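Local coordinates for protein phosphoglycerate kinase (Coxiella burnetii, PDB 4NG4) that catalyses the reversible transfer of a phosphoryl group between ATP and 3-phosphoglycerate, a step of glycolysis, as a monomer that binds ADP and magnesium, at residues 40-45 with 85-90; 145-150 with 164-169; 219-224 with 311-316; 343-348 with 370-375. All blocks are in the same frame, centred on the assembly; numbering follows the deposited sequence.

Contact 1: 40-45 with 85-90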
loop_
_atom_site.group_PDB
_atom_site.type_symbol
_atom_site.label_atom_id
_atom_site.label_comp_id
_atom_site.label_asym_id
_atom_site.label_seq_id
_atom_site.Cartn_x
_atom_site.Cartn_y
_atom_site.Cartn_z
ATOM N N GLY A 40 6.050 2.224 -25.864
ATOM C CA GLY A 40 4.725 2.018 -26.440
ATOM C C GLY A 40 3.964 0.767 -26.050
ATOM O O GLY A 40 2.773 0.692 -26.318
ATOM N N LYS A 41 4.615 -0.213 -25.426
ATOM C CA LYS A 41 3.927 -1.464 -25.041
ATOM C C LYS A 41 3.877 -1.685 -23.532
ATOM O O LYS A 41 4.652 -1.093 -22.789
ATOM C CB LYS A 41 4.592 -2.667 -25.706
ATOM C CG LYS A 41 4.468 -2.676 -27.217
ATOM C CD LYS A 41 4.609 -4.081 -27.794
ATOM C CE LYS A 41 3.257 -4.799 -27.932
ATOM N NZ LYS A 41 2.480 -4.877 -26.654
ATOM N N ILE A 42 2.960 -2.546 -23.092
ATOM C CA ILE A 42 2.754 -2.790 -21.672
ATOM C C ILE A 42 3.669 -3.904 -21.242
ATOM O O ILE A 42 3.755 -4.919 -21.913
ATOM C CB ILE A 42 1.321 -3.225 -21.358
ATOM C CG1 ILE A 42 0.327 -2.107 -21.651
ATOM C CG2 ILE A 42 1.202 -3.617 -19.910
ATOM C CD1 ILE A 42 -0.042 -2.005 -23.085
ATOM N N THR A 43 4.341 -3.719 -20.114
ATOM C CA THR A 43 5.228 -4.737 -19.545
ATOM C C THR A 43 4.621 -5.481 -18.349
ATOM O O THR A 43 5.092 -6.558 -17.985
ATOM C CB THR A 43 6.572 -4.121 -19.109
ATOM O OG1 THR A 43 6.328 -2.996 -18.260
ATOM C CG2 THR A 43 7.380 -3.664 -20.323
ATOM N N ASN A 44 3.576 -4.920 -17.746
ATOM C CA ASN A 44 2.921 -5.550 -16.598
ATOM C C ASN A 44 1.456 -5.147 -16.537
ATOM O O ASN A 44 1.143 -3.964 -16.434
ATOM C CB ASN A 44 3.625 -5.128 -15.310
ATOM C CG ASN A 44 3.395 -6.093 -14.172
ATOM O OD1 ASN A 44 2.553 -6.992 -14.247
ATOM N ND2 ASN A 44 4.147 -5.908 -13.096
ATOM N N ASP A 45 0.557 -6.123 -16.590
ATOM C CA ASP A 45 -0.873 -5.834 -16.724
ATOM C C ASP A 45 -1.674 -6.300 -15.519
ATOM O O ASP A 45 -2.901 -6.396 -15.577
ATOM C CB ASP A 45 -1.409 -6.511 -17.984
ATOM C CG ASP A 45 -1.247 -8.018 -17.951
ATOM O OD1 ASP A 45 -0.774 -8.547 -16.924
ATOM O OD2 ASP A 45 -1.595 -8.676 -18.956
ATOM N N LEU A 85 -4.068 6.198 -22.754
ATOM C CA LEU A 85 -4.610 4.903 -22.354
ATOM C C LEU A 85 -4.965 3.995 -23.559
ATOM O O LEU A 85 -5.717 3.026 -23.421
ATOM C CB LEU A 85 -5.845 5.109 -21.464
ATOM C CG LEU A 85 -5.586 5.498 -20.011
ATOM C CD1 LEU A 85 -6.882 5.861 -19.287
ATOM C CD2 LEU A 85 -4.856 4.374 -19.290
ATOM N N ALA A 86 -4.419 4.296 -24.733
ATOM C CA ALA A 86 -4.711 3.531 -25.952
ATOM C C ALA A 86 -4.339 2.051 -25.815
ATOM O O ALA A 86 -5.201 1.195 -25.996
ATOM C CB ALA A 86 -4.010 4.169 -27.192
ATOM N N PRO A 87 -3.063 1.740 -25.479
ATOM C CA PRO A 87 -2.658 0.326 -25.325
ATOM C C PRO A 87 -3.496 -0.436 -24.291
ATOM O O PRO A 87 -3.747 -1.630 -24.444
ATOM C CB PRO A 87 -1.189 0.421 -24.888
ATOM C CG PRO A 87 -0.722 1.755 -25.378
ATOM C CD PRO A 87 -1.927 2.649 -25.215
ATOM N N VAL A 88 -3.939 0.263 -23.258
ATOM C CA VAL A 88 -4.837 -0.324 -22.291
ATOM C C VAL A 88 -6.148 -0.668 -22.979
ATOM O O VAL A 88 -6.643 -1.783 -22.833
ATOM C CB VAL A 88 -5.126 0.630 -21.128
ATOM C CG1 VAL A 88 -6.024 -0.062 -20.086
ATOM C CG2 VAL A 88 -3.822 1.118 -20.514
ATOM N N ALA A 89 -6.684 0.283 -23.747
ATOM C CA ALA A 89 -7.984 0.136 -24.418
ATOM C C ALA A 89 -8.027 -1.068 -25.365
ATOM O O ALA A 89 -9.073 -1.724 -25.524
ATOM C CB ALA A 89 -8.330 1.409 -25.169
ATOM N N ARG A 90 -6.897 -1.352 -26.005
ATOM C CA ARG A 90 -6.787 -2.545 -26.823
ATOM C C ARG A 90 -6.746 -3.770 -25.917
ATOM O O ARG A 90 -7.412 -4.771 -26.175
ATOM C CB ARG A 90 -5.534 -2.477 -27.702
ATOM C CG ARG A 90 -5.656 -1.480 -28.858
ATOM C CD ARG A 90 -4.376 -1.403 -29.690
ATOM N NE ARG A 90 -3.309 -0.686 -28.991
ATOM C CZ ARG A 90 -2.077 -0.503 -29.471
ATOM N NH1 ARG A 90 -1.728 -0.986 -30.666
ATOM N NH2 ARG A 90 -1.185 0.167 -28.748
#

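Contact 2: 145-150 with 164-169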
loop_
_atom_site.group_PDB
_atom_site.type_symbol
_atom_site.label_atom_id
_atom_site.label_comp_id
_atom_site.label_asym_id
_atom_site.label_seq_id
_atom_site.Cartn_x
_atom_site.Cartn_y
_atom_site.Cartn_z
ATOM N N ASP A 145 -24.788 8.961 -13.781
ATOM C CA ASP A 145 -25.789 8.726 -12.743
ATOM C C ASP A 145 -25.098 8.280 -11.459
ATOM O O ASP A 145 -25.389 8.797 -10.382
ATOM C CB ASP A 145 -26.768 7.633 -13.170
ATOM C CG ASP A 145 -27.599 8.026 -14.362
ATOM O OD1 ASP A 145 -28.396 8.977 -14.232
ATOM O OD2 ASP A 145 -27.465 7.369 -15.420
ATOM N N ILE A 146 -24.195 7.303 -11.587
ATOM C CA ILE A 146 -23.479 6.736 -10.445
ATOM C C ILE A 146 -21.967 6.806 -10.641
ATOM O O ILE A 146 -21.464 6.542 -11.738
ATOM C CB ILE A 146 -23.861 5.256 -10.205
ATOM C CG1 ILE A 146 -25.370 5.104 -9.992
ATOM C CG2 ILE A 146 -23.110 4.703 -8.997
ATOM C CD1 ILE A 146 -25.815 3.673 -9.962
ATOM N N PHE A 147 -21.254 7.158 -9.568
ATOM C CA PHE A 147 -19.793 7.115 -9.550
ATOM C C PHE A 147 -19.319 6.002 -8.633
ATOM O O PHE A 147 -19.776 5.904 -7.496
ATOM C CB PHE A 147 -19.215 8.445 -9.072
ATOM C CG PHE A 147 -17.711 8.453 -8.971
ATOM C CD1 PHE A 147 -16.930 8.201 -10.090
ATOM C CD2 PHE A 147 -17.077 8.706 -7.761
ATOM C CE1 PHE A 147 -15.555 8.211 -10.017
ATOM C CE2 PHE A 147 -15.697 8.708 -7.677
ATOM C CZ PHE A 147 -14.935 8.463 -8.811
ATOM N N VAL A 148 -18.394 5.183 -9.130
ATOM C CA VAL A 148 -17.830 4.079 -8.367
ATOM C C VAL A 148 -16.324 4.288 -8.188
ATOM O O VAL A 148 -15.561 4.133 -9.147
ATOM C CB VAL A 148 -18.080 2.739 -9.075
ATOM C CG1 VAL A 148 -17.617 1.593 -8.211
ATOM C CG2 VAL A 148 -19.538 2.588 -9.380
ATOM N N MET A 149 -15.909 4.661 -6.975
ATOM C CA MET A 149 -14.493 4.764 -6.640
ATOM C C MET A 149 -13.967 3.381 -6.339
ATOM O O MET A 149 -14.185 2.853 -5.252
ATOM C CB MET A 149 -14.253 5.689 -5.438
ATOM C CG MET A 149 -12.768 5.850 -5.027
ATOM S SD MET A 149 -11.643 6.088 -6.417
ATOM C CE MET A 149 -10.266 6.909 -5.630
ATOM N N ASP A 150 -13.255 2.814 -7.305
ATOM C CA ASP A 150 -12.693 1.480 -7.194
ATOM C C ASP A 150 -11.167 1.545 -7.292
ATOM O O ASP A 150 -10.556 0.640 -7.853
ATOM C CB ASP A 150 -13.271 0.622 -8.319
ATOM C CG ASP A 150 -13.015 -0.858 -8.136
ATOM O OD1 ASP A 150 -13.192 -1.375 -7.003
ATOM O OD2 ASP A 150 -12.652 -1.512 -9.145
ATOM N N GLY A 164 -13.209 15.007 -5.847
ATOM C CA GLY A 164 -14.151 16.045 -6.262
ATOM C C GLY A 164 -15.396 15.493 -6.925
ATOM O O GLY A 164 -16.508 15.877 -6.565
ATOM N N VAL A 165 -15.213 14.589 -7.887
ATOM C CA VAL A 165 -16.339 14.014 -8.614
ATOM C C VAL A 165 -17.321 13.334 -7.662
ATOM O O VAL A 165 -18.542 13.527 -7.793
ATOM C CB VAL A 165 -15.902 13.032 -9.727
ATOM C CG1 VAL A 165 -15.075 11.892 -9.182
ATOM C CG2 VAL A 165 -17.118 12.499 -10.452
ATOM N N ALA A 166 -16.796 12.578 -6.696
ATOM C CA ALA A 166 -17.632 11.893 -5.701
ATOM C C ALA A 166 -18.378 12.872 -4.789
ATOM O O ALA A 166 -19.458 12.553 -4.286
ATOM C CB ALA A 166 -16.804 10.927 -4.859
ATOM N N ALA A 167 -17.803 14.057 -4.583
ATOM C CA ALA A 167 -18.446 15.084 -3.779
ATOM C C ALA A 167 -19.760 15.555 -4.403
ATOM O O ALA A 167 -20.719 15.838 -3.676
ATOM C CB ALA A 167 -17.508 16.260 -3.565
ATOM N N TYR A 168 -19.805 15.614 -5.740
ATOM C CA TYR A 168 -20.954 16.192 -6.478
ATOM C C TYR A 168 -21.724 15.224 -7.407
ATOM O O TYR A 168 -22.551 15.668 -8.205
ATOM C CB TYR A 168 -20.476 17.391 -7.316
ATOM C CG TYR A 168 -19.744 18.457 -6.531
ATOM C CD1 TYR A 168 -20.443 19.347 -5.714
ATOM C CD2 TYR A 168 -18.355 18.578 -6.604
ATOM C CE1 TYR A 168 -19.786 20.332 -4.984
ATOM C CE2 TYR A 168 -17.676 19.564 -5.873
ATOM C CZ TYR A 168 -18.407 20.439 -5.066
ATOM O OH TYR A 168 -17.768 21.421 -4.340
ATOM N N ALA A 169 -21.450 13.923 -7.320
ATOM C CA ALA A 169 -22.120 12.930 -8.171
ATOM C C ALA A 169 -23.442 12.485 -7.544
ATOM O O ALA A 169 -23.489 12.211 -6.344
ATOM C CB ALA A 169 -21.220 11.733 -8.403
#

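Contact 3: 219-224 with 311-316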
loop_
_atom_site.group_PDB
_atom_site.type_symbol
_atom_site.label_atom_id
_atom_site.label_comp_id
_atom_site.label_asym_id
_atom_site.label_seq_id
_atom_site.Cartn_x
_atom_site.Cartn_y
_atom_site.Cartn_z
ATOM N N VAL A 219 -1.811 -2.724 18.806
ATOM C CA VAL A 219 -1.091 -3.996 18.795
ATOM C C VAL A 219 -0.821 -4.527 20.194
ATOM O O VAL A 219 -0.948 -3.806 21.177
ATOM C CB VAL A 219 0.257 -3.866 18.067
ATOM C CG1 VAL A 219 0.037 -3.262 16.700
ATOM C CG2 VAL A 219 1.257 -3.033 18.876
ATOM N N ASP A 220 -0.451 -5.802 20.264
ATOM C CA ASP A 220 -0.016 -6.423 21.507
ATOM C C ASP A 220 1.507 -6.534 21.549
ATOM O O ASP A 220 2.125 -6.316 22.587
ATOM C CB ASP A 220 -0.676 -7.783 21.654
ATOM C CG ASP A 220 -2.174 -7.671 21.789
ATOM O OD1 ASP A 220 -2.648 -7.355 22.893
ATOM O OD2 ASP A 220 -2.885 -7.877 20.791
ATOM N N GLN A 221 2.100 -6.886 20.413
ATOM C CA GLN A 221 3.540 -6.888 20.231
ATOM C C GLN A 221 3.841 -5.959 19.062
ATOM O O GLN A 221 2.989 -5.798 18.165
ATOM C CB GLN A 221 4.034 -8.301 19.900
ATOM C CG GLN A 221 4.132 -9.283 21.086
ATOM C CD GLN A 221 2.789 -9.896 21.518
ATOM O OE1 GLN A 221 1.982 -10.319 20.688
ATOM N NE2 GLN A 221 2.567 -9.962 22.823
ATOM N N LEU A 222 5.025 -5.333 19.073
ATOM C CA LEU A 222 5.501 -4.546 17.916
ATOM C C LEU A 222 6.987 -4.778 17.692
ATOM O O LEU A 222 7.769 -4.796 18.641
ATOM C CB LEU A 222 5.247 -3.051 18.127
ATOM C CG LEU A 222 5.660 -2.088 16.999
ATOM C CD1 LEU A 222 4.659 -2.130 15.868
ATOM C CD2 LEU A 222 5.813 -0.663 17.518
ATOM N N ILE A 223 7.375 -4.956 16.433
ATOM C CA ILE A 223 8.755 -5.287 16.076
ATOM C C ILE A 223 9.299 -4.303 15.059
ATOM O O ILE A 223 8.771 -4.172 13.955
ATOM C CB ILE A 223 8.833 -6.676 15.446
ATOM C CG1 ILE A 223 8.626 -7.759 16.500
ATOM C CG2 ILE A 223 10.196 -6.885 14.774
ATOM C CD1 ILE A 223 8.523 -9.146 15.912
ATOM N N VAL A 224 10.363 -3.610 15.427
ATOM C CA VAL A 224 11.025 -2.703 14.505
ATOM C C VAL A 224 12.236 -3.416 13.905
ATOM O O VAL A 224 12.902 -4.192 14.594
ATOM C CB VAL A 224 11.471 -1.383 15.192
ATOM C CG1 VAL A 224 10.297 -0.690 15.830
ATOM C CG2 VAL A 224 12.551 -1.640 16.219
ATOM N N ALA A 311 10.180 -15.218 15.484
ATOM C CA ALA A 311 9.532 -16.447 15.054
ATOM C C ALA A 311 8.480 -16.934 16.064
ATOM O O ALA A 311 7.455 -17.520 15.673
ATOM C CB ALA A 311 10.577 -17.532 14.800
ATOM N N LYS A 312 8.727 -16.703 17.353
ATOM C CA LYS A 312 7.764 -17.061 18.405
ATOM C C LYS A 312 6.506 -16.207 18.306
ATOM O O LYS A 312 5.401 -16.736 18.334
ATOM C CB LYS A 312 8.407 -16.921 19.798
ATOM C CG LYS A 312 7.560 -17.446 20.981
ATOM C CD LYS A 312 8.454 -17.766 22.213
ATOM C CE LYS A 312 7.655 -18.099 23.500
ATOM N NZ LYS A 312 6.743 -19.277 23.337
ATOM N N LEU A 313 6.676 -14.897 18.165
ATOM C CA LEU A 313 5.542 -13.975 18.152
ATOM C C LEU A 313 4.646 -14.177 16.911
ATOM O O LEU A 313 3.410 -14.031 16.998
ATOM C CB LEU A 313 6.025 -12.521 18.257
ATOM C CG LEU A 313 6.835 -12.159 19.509
ATOM C CD1 LEU A 313 7.444 -10.751 19.447
ATOM C CD2 LEU A 313 5.983 -12.329 20.741
ATOM N N MET A 314 5.259 -14.521 15.774
ATOM C CA MET A 314 4.493 -14.837 14.566
ATOM C C MET A 314 3.679 -16.118 14.745
ATOM O O MET A 314 2.495 -16.165 14.369
ATOM C CB MET A 314 5.397 -14.961 13.331
ATOM C CG MET A 314 6.130 -13.666 12.933
ATOM S SD MET A 314 5.167 -12.163 13.104
ATOM C CE MET A 314 6.451 -11.052 13.672
ATOM N N ALA A 315 4.317 -17.147 15.307
ATOM C CA ALA A 315 3.670 -18.452 15.505
ATOM C C ALA A 315 2.468 -18.377 16.470
ATOM O O ALA A 315 1.477 -19.092 16.327
ATOM C CB ALA A 315 4.696 -19.461 15.997
ATOM N N GLN A 316 2.567 -17.473 17.437
ATOM C CA GLN A 316 1.545 -17.296 18.454
ATOM C C GLN A 316 0.476 -16.296 18.036
ATOM O O GLN A 316 -0.546 -16.166 18.710
ATOM C CB GLN A 316 2.202 -16.802 19.736
ATOM C CG GLN A 316 3.124 -17.811 20.379
ATOM C CD GLN A 316 3.937 -17.222 21.519
ATOM O OE1 GLN A 316 4.138 -15.995 21.598
ATOM N NE2 GLN A 316 4.430 -18.096 22.406
#

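Contact 4: 343-348 with 370-375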
loop_
_atom_site.group_PDB
_atom_site.type_symbol
_atom_site.label_atom_id
_atom_site.label_comp_id
_atom_site.label_asym_id
_atom_site.label_seq_id
_atom_site.Cartn_x
_atom_site.Cartn_y
_atom_site.Cartn_z
ATOM N N GLN A 343 9.112 -16.576 6.292
ATOM C CA GLN A 343 8.702 -17.966 6.455
ATOM C C GLN A 343 7.827 -18.150 7.693
ATOM O O GLN A 343 6.844 -18.900 7.644
ATOM C CB GLN A 343 9.926 -18.881 6.512
ATOM C CG GLN A 343 10.690 -18.926 5.189
ATOM C CD GLN A 343 11.947 -19.792 5.234
ATOM O OE1 GLN A 343 12.596 -19.903 6.274
ATOM N NE2 GLN A 343 12.302 -20.396 4.096
ATOM N N ALA A 344 8.154 -17.449 8.783
ATOM C CA ALA A 344 7.371 -17.539 10.018
ATOM C C ALA A 344 5.927 -17.053 9.815
ATOM O O ALA A 344 4.984 -17.695 10.276
ATOM C CB ALA A 344 8.052 -16.778 11.146
ATOM N N VAL A 345 5.759 -15.942 9.101
ATOM C CA VAL A 345 4.425 -15.418 8.791
ATOM C C VAL A 345 3.670 -16.395 7.880
ATOM O O VAL A 345 2.466 -16.613 8.049
ATOM C CB VAL A 345 4.496 -14.033 8.105
ATOM C CG1 VAL A 345 3.099 -13.462 7.850
ATOM C CG2 VAL A 345 5.308 -13.057 8.957
ATOM N N ALA A 346 4.382 -16.989 6.925
ATOM C CA ALA A 346 3.782 -17.984 6.035
ATOM C C ALA A 346 3.251 -19.199 6.822
ATOM O O ALA A 346 2.028 -19.417 6.873
ATOM C CB ALA A 346 4.785 -18.425 4.967
ATOM N N LYS A 347 4.164 -19.957 7.443
ATOM C CA LYS A 347 3.809 -21.135 8.254
ATOM C C LYS A 347 2.721 -20.798 9.272
ATOM O O LYS A 347 1.868 -21.630 9.576
ATOM C CB LYS A 347 5.028 -21.684 9.011
ATOM C CG LYS A 347 6.169 -22.226 8.143
ATOM C CD LYS A 347 7.404 -22.552 8.996
ATOM C CE LYS A 347 8.721 -22.448 8.216
ATOM N NZ LYS A 347 9.908 -22.232 9.106
ATOM N N SER A 348 2.760 -19.566 9.780
ATOM C CA SER A 348 1.824 -19.129 10.795
ATOM C C SER A 348 0.374 -19.164 10.350
ATOM O O SER A 348 0.050 -19.160 9.172
ATOM C CB SER A 348 2.163 -17.727 11.299
ATOM O OG SER A 348 1.148 -17.256 12.176
ATOM N N ASP A 370 2.303 -15.744 -2.470
ATOM C CA ASP A 370 0.946 -16.284 -2.363
ATOM C C ASP A 370 0.629 -16.950 -0.997
ATOM O O ASP A 370 -0.495 -17.420 -0.790
ATOM C CB ASP A 370 0.605 -17.211 -3.553
ATOM C CG ASP A 370 1.472 -18.477 -3.620
ATOM O OD1 ASP A 370 2.186 -18.816 -2.646
ATOM O OD2 ASP A 370 1.425 -19.150 -4.676
ATOM N N GLN A 371 1.600 -16.994 -0.080
ATOM C CA GLN A 371 1.377 -17.578 1.261
ATOM C C GLN A 371 0.924 -16.556 2.317
ATOM O O GLN A 371 0.497 -16.946 3.400
ATOM C CB GLN A 371 2.617 -18.363 1.745
ATOM C CG GLN A 371 2.597 -19.862 1.379
ATOM C CD GLN A 371 1.585 -20.660 2.194
ATOM O OE1 GLN A 371 1.876 -21.135 3.293
ATOM N NE2 GLN A 371 0.393 -20.815 1.654
ATOM N N MET A 372 1.017 -15.264 1.998
ATOM C CA MET A 372 0.450 -14.207 2.839
ATOM C C MET A 372 -1.022 -14.102 2.513
ATOM O O MET A 372 -1.405 -14.258 1.357
ATOM C CB MET A 372 1.110 -12.862 2.556
ATOM C CG MET A 372 2.612 -12.856 2.673
ATOM S SD MET A 372 3.169 -13.035 4.361
ATOM C CE MET A 372 4.461 -14.244 4.116
ATOM N N SER A 373 -1.852 -13.829 3.513
ATOM C CA SER A 373 -3.305 -13.811 3.312
ATOM C C SER A 373 -3.701 -12.665 2.384
ATOM O O SER A 373 -4.623 -12.809 1.576
ATOM C CB SER A 373 -4.051 -13.678 4.642
ATOM O OG SER A 373 -3.300 -14.217 5.724
ATOM N N TYR A 374 -3.008 -11.529 2.502
ATOM C CA TYR A 374 -3.283 -10.378 1.646
ATOM C C TYR A 374 -2.020 -9.599 1.339
ATOM O O TYR A 374 -1.316 -9.175 2.255
ATOM C CB TYR A 374 -4.308 -9.446 2.298
ATOM C CG TYR A 374 -4.849 -8.444 1.326
ATOM C CD1 TYR A 374 -5.848 -8.802 0.428
ATOM C CD2 TYR A 374 -4.339 -7.148 1.262
ATOM C CE1 TYR A 374 -6.342 -7.888 -0.495
ATOM C CE2 TYR A 374 -4.833 -6.222 0.337
ATOM C CZ TYR A 374 -5.831 -6.604 -0.530
ATOM O OH TYR A 374 -6.332 -5.719 -1.446
ATOM N N VAL A 375 -1.740 -9.404 0.053
ATOM C CA VAL A 375 -0.623 -8.575 -0.367
ATOM C C VAL A 375 -1.165 -7.288 -0.948
ATOM O O VAL A 375 -1.923 -7.325 -1.911
ATOM C CB VAL A 375 0.216 -9.272 -1.438
ATOM C CG1 VAL A 375 1.355 -8.358 -1.889
ATOM C CG2 VAL A 375 0.744 -10.607 -0.910
#

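Contact 1: 40-45 with 85-90
Ile42 and Pro87 carry the apolar part of this contact. The terminal methyl CD1 of Ile42 does the touching, 3.2 Å from Pro87 CB, and the two side chains meet at a slant, neither head-on nor alongside. The branch reaches that position because CG1 stands anti to the carbonyl carbon (chi1 -66°), while chi2 of 81° bends CD1 toward the helix. The same methyl lies 4.0 Å from Pro87 O, so both the ring and the backbone of the first helical turn are brushed.

A second, backbone-to-ring approach flanks the first. The carbonyl O of Gly40 comes to 3.8 Å from Pro87 CG, a van der Waals contact. Gly40 has a positive phi of 95°, where a CB would press on the carbonyl O of the preceding residue.

Within 85-90, Pro87 CG also sits at the edge and in the plane of the Arg90 guanidinium. Val88 and Ala89 pack on Leu119 of strand 117-120, on the sheet side of the helix, while Ile42 also rests on Val35.

The burial is small, 131 Å² in all, and lies at the surface. The arrangement is that of a beta-hairpin, strands 37-38 and 41-42, leaning on the first turn of helix 86-94, which packs against the parallel sheet of the N-terminal phosphoglycerate kinase domain.

Contact 2: 145-150 with 164-169
Ala169 and Ala166, two of the three residues of 164-169 that pack on Phe147, also share a polar partner: NH1 of Arg400 is hydrogen-bonded to Ala169 O and, weakly, to Ala166 O. The end of helix 160-168 is thereby tied to the C-terminal helix 392-401, while the methyls of both alanines touch Phe147.

Across the contact itself everything is apolar and centred on one ring. With CG anti to the backbone N (chi1 178°), Phe147 extends from strand 146-149 toward the helix. Val165 CG1 lies over one face, 3.7 Å from the ring centroid and 21° off the normal, which meets the geometry of a CH-pi contact; it is displaced toward the rim, with Phe147 CZ its nearest ring atom at 3.5 Å. The two side chains cross at about a right angle. On the opposite face, the backbone N of Met149 stands 4.1 Å above the plane. Ala166 CB approaches obliquely, 3.7 Å from Phe147 CD2, and at the root of the side chain Phe147 CB meets Ala169 CB at 3.9 Å.

All four touching residues are buried. Phe147 is further enclosed by Met28 and Arg30 of strand 26-31, and Val165 by Met140 of helix 134-142. Backbone bonds from Phe147 to Leu171 and Cys173 join its strand to the next one. The ring lies between the strand and the helix of a beta-alpha-beta crossover: strand 146-149, helix 160-168 and strand 171-174 at one margin of the N-terminal domain's parallel sheet.

Contact 3: 219-224 with 311-316
Leu313 lies between Gln221 and Ile223, alternate residues on the same face of strand 221-226, and touches both with its branched end. Its CD2 approaches the aliphatic part of Gln221, 3.6 Å from CG and 4.1 Å from CD. Its CD1 divides its contacts evenly, 4.0 Å from Gln221 CG and 4.0 Å from Ile223 CD1. Ile223 CD1 has a second neighbour, Met314 CE at 3.6 Å, and these two chains reach toward each other tip to tip.

The torsions account for this meeting. The CB of Met314 points away from the strand, but bends at chi2 (-39°) and chi3 (143°) fold the thioether back until its methyl reaches Ile223. Gln221 is likewise bent at chi2, so the methylene CG is presented to Leu313.

Behind this first shell, Gln221 also packs on Val197 and Pro195, and Met314 on Val199, both side chains thus reaching the adjoining strand. Backbone bonds from Ile223 to Ala198 and Val200 pair strand 221-226 with strand 196-202.

The axes of 221-224 and 311-316 approach to 10.3 Å at 139° between their directions, so the helix runs roughly against the strand. Helix 304-316 therefore covers outermost strand 221-226 and reaches over strand 196-202 of the C-terminal parallel sheet, with helix 336-347 beside it, where Leu341 touches Met314.

Contact 4: 343-348 with 370-375
The flat amide of Gln371 lies beside Ala346 but does little of the touching. Its OE1 is 4.0 Å from Ala346 O, and the closer approach belongs to the aliphatic root of the side chain, where Gln371 CB meets Ala346 CB at 3.9 Å. The chain bends at chi2 (-72°), which turns the amide away from a straight extension of CB and CG.

Backbones come close here: CA of Ala346 and CA of Gln371 are 5.4 Å apart, a separation consistent with the small alanine side chain. The segment 370-375 leads from a 3-10 turn into strand 374-375, the outermost strand of the parallel alpha/beta sheet of the nucleotide-binding domain, where the OH of Tyr374 is anchored by a hydrogen bond to Glu181. Segment 343-348 holds the last part of helix 336-347, which precedes the neighbouring strand 351-354, so that the end of this helix packs on the chain entering the edge strand.

The second half of the interface belongs to Met372. Bent at chi2 and again at chi3 (135°), it brings its thioether to Val345, with SD 3.5 Å from CG1, and the two side chains cross at about a right angle. The methyl CE of Met372 passes on to the helix backbone, 3.9 Å from Ala346 N, and lies 4.0 Å from Val345 CB. Ser352 and Val354 of strand 351-354 and Leu363 of helix 357-365 also pack on Met372, whose side chain is about 12 Å from the bound ADP.

How the contacts relate
Contacts 1 and 2 belong to the N-terminal lobe and contacts 3 and 4 to the ADP-binding lobe. Contact 2 is fully buried and built round an aromatic ring; contact 1 is a slight surface touch in which none of the touching residues is buried. Contacts 3 and 4 are intermediate, each using a bent methionine, at opposite margins of one parallel sheet: on outermost strand 221-226 itself in contact 3, on the chain just before strand 374-375 in contact 4. The methionine belongs to the helix in contact 3 and to the strand-side segment in contact 4. Only these two contacts touch each other: Met314 O and Ser348 OG are 2.8 Å apart, a probable hydrogen bond.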